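Local coordinates for MdbA protein (Corynebacterium diphtheriae, PDB 5C00) that is a thiol-disulfide oxidoreductase of the DsbA family, probably forming disulfide bonds in exported proteins, and is needed for viability, pilus assembly and toxin production, at residues K19-I33 / L105-N118. Numbering follows the deposited sequence. Where two conformers were deposited one is given.
Sequences KESVSFTGSVTDSAI and LAVAQSGDWETYWN
Gly26, in the outermost strand 25-29 of the thioredoxin-fold sheet, sets its N and CA over one face of the Trp113 indole, at the start of helix 113-125 in the helical part of this DsbA-like protein. The CA makes a CH-pi contact nearly over the six-membered ring, 3.5 Å from its centroid; Gly111 C lies on the opposite face. Ile33 from the neighbouring strand meets the indole edge, its CG2 3.7 Å from Trp113 CZ3. Ile33 CD1 reaches past it to Leu105 CD1 and Tyr116 OH, and Val28 spreads its two methyls over Leu105 and Ala108. Phe24 and Val22 share one face of Trp117, and Glu20 meets its edge. The edge of Phe24 points at that face in an offset edge-to-face pair, planes at 82°, while Val22 CG1 stands over the five-membered ring. In one of its two deposited conformers, with CG anti to the backbone N (chi1 163°) and the chain extended beyond, Glu20 carries OE1 to the indole rim, where Trp117 NE1 donates at 2.9 Å almost within its own ring plane but from above the carboxylate. Helix 56-74 packs against both Phe24 and Trp117. Beyond the aromatics, the loop leading into the strand is tied to the helix by polar side chains. Glu114 OE2 accepts from Val22 N at 3.1 Å, and the Asn118 amide pairs with the backbone of Glu20 on both its polar atoms: OD1 takes Glu20 N at 2.8 Å, while ND2 gives one hydrogen to Glu114 O and the other, nearly straight at 169°, to an in-plane lone pair of Glu20 O.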
loop_
_atom_site.group_PDB
_atom_site.type_symbol
_atom_site.label_atom_id
_atom_site.label_comp_id
_atom_site.label_asym_id
_atom_site.label_seq_id
_atom_site.Cartn_x
_atom_site.Cartn_y
_atom_site.Cartn_z
ATOM N N LYS A 19 15.627 4.872 3.503
ATOM C CA LYS A 19 15.226 3.630 2.850
ATOM C C LYS A 19 15.518 2.399 3.715
ATOM O O LYS A 19 16.678 1.953 3.781
ATOM C CB LYS A 19 15.997 3.490 1.555
ATOM C CG LYS A 19 15.255 3.858 0.281
ATOM C CD LYS A 19 14.943 2.617 -0.582
ATOM C CE LYS A 19 15.738 2.548 -1.879
ATOM N NZ LYS A 19 15.046 1.667 -2.891
ATOM N N GLU A 20 14.465 1.841 4.305
ATOM C CA GLU A 20 14.546 0.665 5.167
ATOM C C GLU A 20 14.804 -0.537 4.284
ATOM O O GLU A 20 14.257 -0.645 3.203
ATOM C CB GLU A 20 13.243 0.492 5.965
ATOM C CG GLU A 20 13.018 -0.880 6.603
ATOM C CD GLU A 20 11.696 -0.994 7.359
ATOM O OE1 GLU A 20 10.761 -0.177 7.128
ATOM O OE2 GLU A 20 11.572 -1.925 8.189
ATOM N N SER A 21 15.668 -1.428 4.752
ATOM C CA SER A 21 15.962 -2.664 4.070
ATOM C C SER A 21 14.849 -3.657 4.430
ATOM O O SER A 21 14.512 -3.754 5.585
ATOM C CB SER A 21 17.276 -3.187 4.603
ATOM O OG SER A 21 17.584 -4.433 4.065
ATOM N N VAL A 22 14.370 -4.438 3.466
ATOM C CA VAL A 22 13.354 -5.467 3.756
ATOM C C VAL A 22 13.770 -6.691 2.984
ATOM O O VAL A 22 14.399 -6.568 1.943
ATOM C CB VAL A 22 11.939 -5.044 3.317
ATOM C CG1 VAL A 22 11.461 -3.839 4.134
ATOM C CG2 VAL A 22 11.892 -4.750 1.818
ATOM N N SER A 23 13.493 -7.862 3.525
ATOM C CA SER A 23 13.934 -9.080 2.863
ATOM C C SER A 23 12.783 -9.865 2.241
ATOM O O SER A 23 13.011 -10.967 1.727
ATOM C CB SER A 23 14.653 -9.961 3.842
ATOM O OG SER A 23 13.800 -10.243 4.947
ATOM N N PHE A 24 11.563 -9.340 2.291
ATOM C CA PHE A 24 10.411 -10.025 1.725
ATOM C C PHE A 24 10.313 -9.754 0.242
ATOM O O PHE A 24 11.002 -8.879 -0.289
ATOM C CB PHE A 24 9.105 -9.686 2.480
ATOM C CG PHE A 24 8.782 -8.220 2.580
ATOM C CD1 PHE A 24 8.350 -7.505 1.469
ATOM C CD2 PHE A 24 8.907 -7.538 3.782
ATOM C CE1 PHE A 24 8.033 -6.147 1.558
ATOM C CE2 PHE A 24 8.580 -6.185 3.868
ATOM C CZ PHE A 24 8.162 -5.494 2.758
ATOM N N THR A 25 9.449 -10.494 -0.433
ATOM C CA THR A 25 9.152 -10.228 -1.840
ATOM C C THR A 25 7.631 -9.983 -1.956
ATOM O O THR A 25 6.903 -9.774 -0.942
ATOM C CB THR A 25 9.671 -11.401 -2.747
ATOM O OG1 THR A 25 9.497 -11.096 -4.135
ATOM C CG2 THR A 25 8.958 -12.661 -2.435
ATOM N N GLY A 26 7.115 -10.004 -3.173
ATOM C CA GLY A 26 5.707 -9.706 -3.344
ATOM C C GLY A 26 5.174 -10.140 -4.685
ATOM O O GLY A 26 5.925 -10.601 -5.525
ATOM N N SER A 27 3.884 -9.936 -4.888
ATOM C CA SER A 27 3.264 -10.143 -6.212
ATOM C C SER A 27 2.067 -9.244 -6.325
ATOM O O SER A 27 1.678 -8.642 -5.312
ATOM C CB SER A 27 2.907 -11.619 -6.429
ATOM O OG SER A 27 1.950 -12.082 -5.480
ATOM N N VAL A 28 1.500 -9.077 -7.514
ATOM C CA VAL A 28 0.233 -8.341 -7.658
ATOM C C VAL A 28 -0.730 -9.373 -8.163
ATOM O O VAL A 28 -0.603 -9.836 -9.302
ATOM C CB VAL A 28 0.343 -7.128 -8.626
ATOM C CG1 VAL A 28 -1.016 -6.459 -8.762
ATOM C CG2 VAL A 28 1.382 -6.126 -8.155
ATOM N N THR A 29 -1.630 -9.785 -7.288
ATOM C CA THR A 29 -2.503 -10.913 -7.536
ATOM C C THR A 29 -3.886 -10.623 -6.986
ATOM O O THR A 29 -4.006 -10.153 -5.842
ATOM C CB THR A 29 -1.949 -12.184 -6.859
ATOM O OG1 THR A 29 -0.539 -12.298 -7.143
ATOM C CG2 THR A 29 -2.678 -13.439 -7.430
ATOM N N ASP A 30 -4.935 -10.922 -7.774
ATOM C CA ASP A 30 -6.308 -10.888 -7.277
ATOM C C ASP A 30 -6.664 -9.543 -6.649
ATOM O O ASP A 30 -7.254 -9.531 -5.613
ATOM C CB ASP A 30 -6.578 -12.008 -6.266
ATOM C CG ASP A 30 -8.048 -12.042 -5.783
ATOM O OD1 ASP A 30 -8.978 -11.767 -6.577
ATOM O OD2 ASP A 30 -8.306 -12.303 -4.595
ATOM N N SER A 31 -6.286 -8.455 -7.318
ATOM C CA SER A 31 -6.503 -7.063 -6.848
ATOM C C SER A 31 -5.705 -6.626 -5.606
ATOM O O SER A 31 -5.938 -5.541 -5.098
ATOM C CB SER A 31 -7.975 -6.772 -6.596
ATOM O OG SER A 31 -8.789 -7.183 -7.681
ATOM N N ALA A 32 -4.789 -7.460 -5.133
ATOM C CA ALA A 32 -4.022 -7.168 -3.944
ATOM C C ALA A 32 -2.580 -7.012 -4.316
ATOM O O ALA A 32 -2.081 -7.595 -5.314
ATOM C CB ALA A 32 -4.150 -8.278 -2.932
ATOM N N ILE A 33 -1.891 -6.232 -3.497
ATOM C CA ILE A 33 -0.470 -6.228 -3.523
ATOM C C ILE A 33 -0.082 -7.144 -2.385
ATOM O O ILE A 33 -0.303 -6.831 -1.217
ATOM C CB ILE A 33 0.116 -4.814 -3.375
ATOM C CG1 ILE A 33 -0.269 -3.946 -4.573
ATOM C CG2 ILE A 33 1.630 -4.899 -3.219
ATOM C CD1 ILE A 33 -0.250 -2.453 -4.321
ATOM N N LEU A 105 0.943 1.355 -6.865
ATOM C CA LEU A 105 0.735 0.161 -7.713
ATOM C C LEU A 105 1.732 0.024 -8.829
ATOM O O LEU A 105 2.239 -1.090 -9.047
ATOM C CB LEU A 105 -0.677 0.079 -8.276
ATOM C CG LEU A 105 -1.007 -1.182 -9.119
ATOM C CD1 LEU A 105 -0.904 -2.476 -8.302
ATOM C CD2 LEU A 105 -2.441 -0.992 -9.590
ATOM N N ALA A 106 2.026 1.124 -9.537
ATOM C CA ALA A 106 3.037 1.108 -10.606
ATOM C C ALA A 106 4.386 0.595 -10.091
ATOM O O ALA A 106 5.088 -0.141 -10.770
ATOM C CB ALA A 106 3.165 2.482 -11.259
ATOM N N VAL A 107 4.804 1.021 -8.904
ATOM C CA VAL A 107 6.017 0.501 -8.310
ATOM C C VAL A 107 5.924 -0.983 -7.983
ATOM O O VAL A 107 6.817 -1.730 -8.310
ATOM C CB VAL A 107 6.372 1.302 -7.022
ATOM C CG1 VAL A 107 7.747 0.859 -6.517
ATOM C CG2 VAL A 107 6.385 2.805 -7.286
ATOM N N ALA A 108 4.849 -1.422 -7.355
ATOM C CA ALA A 108 4.684 -2.837 -7.052
ATOM C C ALA A 108 4.681 -3.741 -8.304
ATOM O O ALA A 108 5.279 -4.807 -8.306
ATOM C CB ALA A 108 3.411 -3.058 -6.307
ATOM N N GLN A 109 4.041 -3.258 -9.352
ATOM C CA GLN A 109 3.980 -3.966 -10.633
ATOM C C GLN A 109 5.376 -4.240 -11.210
ATOM O O GLN A 109 5.599 -5.227 -11.952
ATOM C CB GLN A 109 3.125 -3.119 -11.612
ATOM C CG GLN A 109 3.240 -3.492 -13.086
ATOM C CD GLN A 109 2.701 -4.889 -13.358
ATOM O OE1 GLN A 109 2.009 -5.469 -12.513
ATOM N NE2 GLN A 109 3.040 -5.453 -14.521
ATOM N N SER A 110 6.321 -3.361 -10.914
ATOM C CA SER A 110 7.687 -3.541 -11.367
ATOM C C SER A 110 8.471 -4.619 -10.584
ATOM O O SER A 110 9.589 -4.965 -10.979
ATOM C CB SER A 110 8.429 -2.204 -11.303
ATOM O OG SER A 110 8.958 -1.917 -10.005
ATOM N N GLY A 111 7.925 -5.089 -9.461
ATOM C CA GLY A 111 8.591 -6.057 -8.614
ATOM C C GLY A 111 9.747 -5.515 -7.752
ATOM O O GLY A 111 10.524 -6.289 -7.216
ATOM N N ASP A 112 9.872 -4.199 -7.598
ATOM C CA ASP A 112 10.937 -3.613 -6.766
ATOM C C ASP A 112 10.345 -3.404 -5.358
ATOM O O ASP A 112 9.789 -2.344 -5.046
ATOM C CB ASP A 112 11.430 -2.294 -7.361
ATOM C CG ASP A 112 12.534 -1.660 -6.549
ATOM O OD1 ASP A 112 12.953 -2.209 -5.487
ATOM O OD2 ASP A 112 12.981 -0.559 -6.981
ATOM N N TRP A 113 10.444 -4.437 -4.541
ATOM C CA TRP A 113 9.701 -4.470 -3.286
ATOM C C TRP A 113 10.306 -3.551 -2.254
ATOM O O TRP A 113 9.563 -3.010 -1.434
ATOM C CB TRP A 113 9.534 -5.907 -2.769
ATOM C CG TRP A 113 8.748 -6.645 -3.784
ATOM C CD1 TRP A 113 9.208 -7.522 -4.706
ATOM C CD2 TRP A 113 7.378 -6.438 -4.070
ATOM N NE1 TRP A 113 8.186 -7.934 -5.514
ATOM C CE2 TRP A 113 7.059 -7.229 -5.184
ATOM C CE3 TRP A 113 6.390 -5.606 -3.525
ATOM C CZ2 TRP A 113 5.796 -7.272 -5.706
ATOM C CZ3 TRP A 113 5.161 -5.633 -4.049
ATOM C CH2 TRP A 113 4.868 -6.457 -5.159
ATOM N N GLU A 114 11.616 -3.328 -2.291
ATOM C CA GLU A 114 12.198 -2.417 -1.311
ATOM C C GLU A 114 11.793 -0.945 -1.613
ATOM O O GLU A 114 11.468 -0.180 -0.711
ATOM C CB GLU A 114 13.694 -2.594 -1.215
ATOM C CG GLU A 114 14.235 -2.036 0.089
ATOM C CD GLU A 114 15.657 -2.502 0.357
ATOM O OE1 GLU A 114 16.553 -1.677 0.079
ATOM O OE2 GLU A 114 15.849 -3.670 0.811
ATOM N N THR A 115 11.735 -0.577 -2.883
ATOM C CA THR A 115 11.206 0.736 -3.272
ATOM C C THR A 115 9.716 0.880 -2.925
ATOM O O THR A 115 9.287 1.852 -2.295
ATOM C CB THR A 115 11.462 0.957 -4.791
ATOM O OG1 THR A 115 12.876 0.957 -4.992
ATOM C CG2 THR A 115 10.947 2.280 -5.231
ATOM N N TYR A 116 8.930 -0.143 -3.278
ATOM C CA TYR A 116 7.510 -0.157 -2.969
ATOM C C TYR A 116 7.275 0.057 -1.486
ATOM O O TYR A 116 6.510 0.944 -1.065
ATOM C CB TYR A 116 6.858 -1.451 -3.393
ATOM C CG TYR A 116 5.450 -1.514 -2.890
ATOM C CD1 TYR A 116 4.445 -0.737 -3.470
ATOM C CD2 TYR A 116 5.131 -2.241 -1.766
ATOM C CE1 TYR A 116 3.167 -0.730 -2.956
ATOM C CE2 TYR A 116 3.864 -2.210 -1.237
ATOM C CZ TYR A 116 2.902 -1.439 -1.848
ATOM O OH TYR A 116 1.650 -1.446 -1.344
ATOM N N TRP A 117 7.944 -0.741 -0.680
ATOM C CA TRP A 117 7.706 -0.620 0.757
ATOM C C TRP A 117 7.998 0.791 1.300
ATOM O O TRP A 117 7.226 1.378 2.077
ATOM C CB TRP A 117 8.568 -1.644 1.470
ATOM C CG TRP A 117 8.470 -1.494 2.894
ATOM C CD1 TRP A 117 9.372 -0.942 3.700
ATOM C CD2 TRP A 117 7.356 -1.847 3.694
ATOM N NE1 TRP A 117 8.909 -0.933 4.992
ATOM C CE2 TRP A 117 7.680 -1.503 5.015
ATOM C CE3 TRP A 117 6.113 -2.452 3.428
ATOM C CZ2 TRP A 117 6.808 -1.712 6.072
ATOM C CZ3 TRP A 117 5.239 -2.667 4.494
ATOM C CH2 TRP A 117 5.608 -2.304 5.792
ATOM N N ASN A 118 9.146 1.329 0.902
ATOM C CA ASN A 118 9.513 2.657 1.373
ATOM C C ASN A 118 8.647 3.766 0.799
ATOM O O ASN A 118 8.403 4.763 1.470
ATOM C CB ASN A 118 10.986 2.904 1.087
ATOM C CG ASN A 118 11.873 2.144 2.066
ATOM O OD1 ASN A 118 11.979 2.519 3.238
ATOM N ND2 ASN A 118 12.423 1.026 1.616
#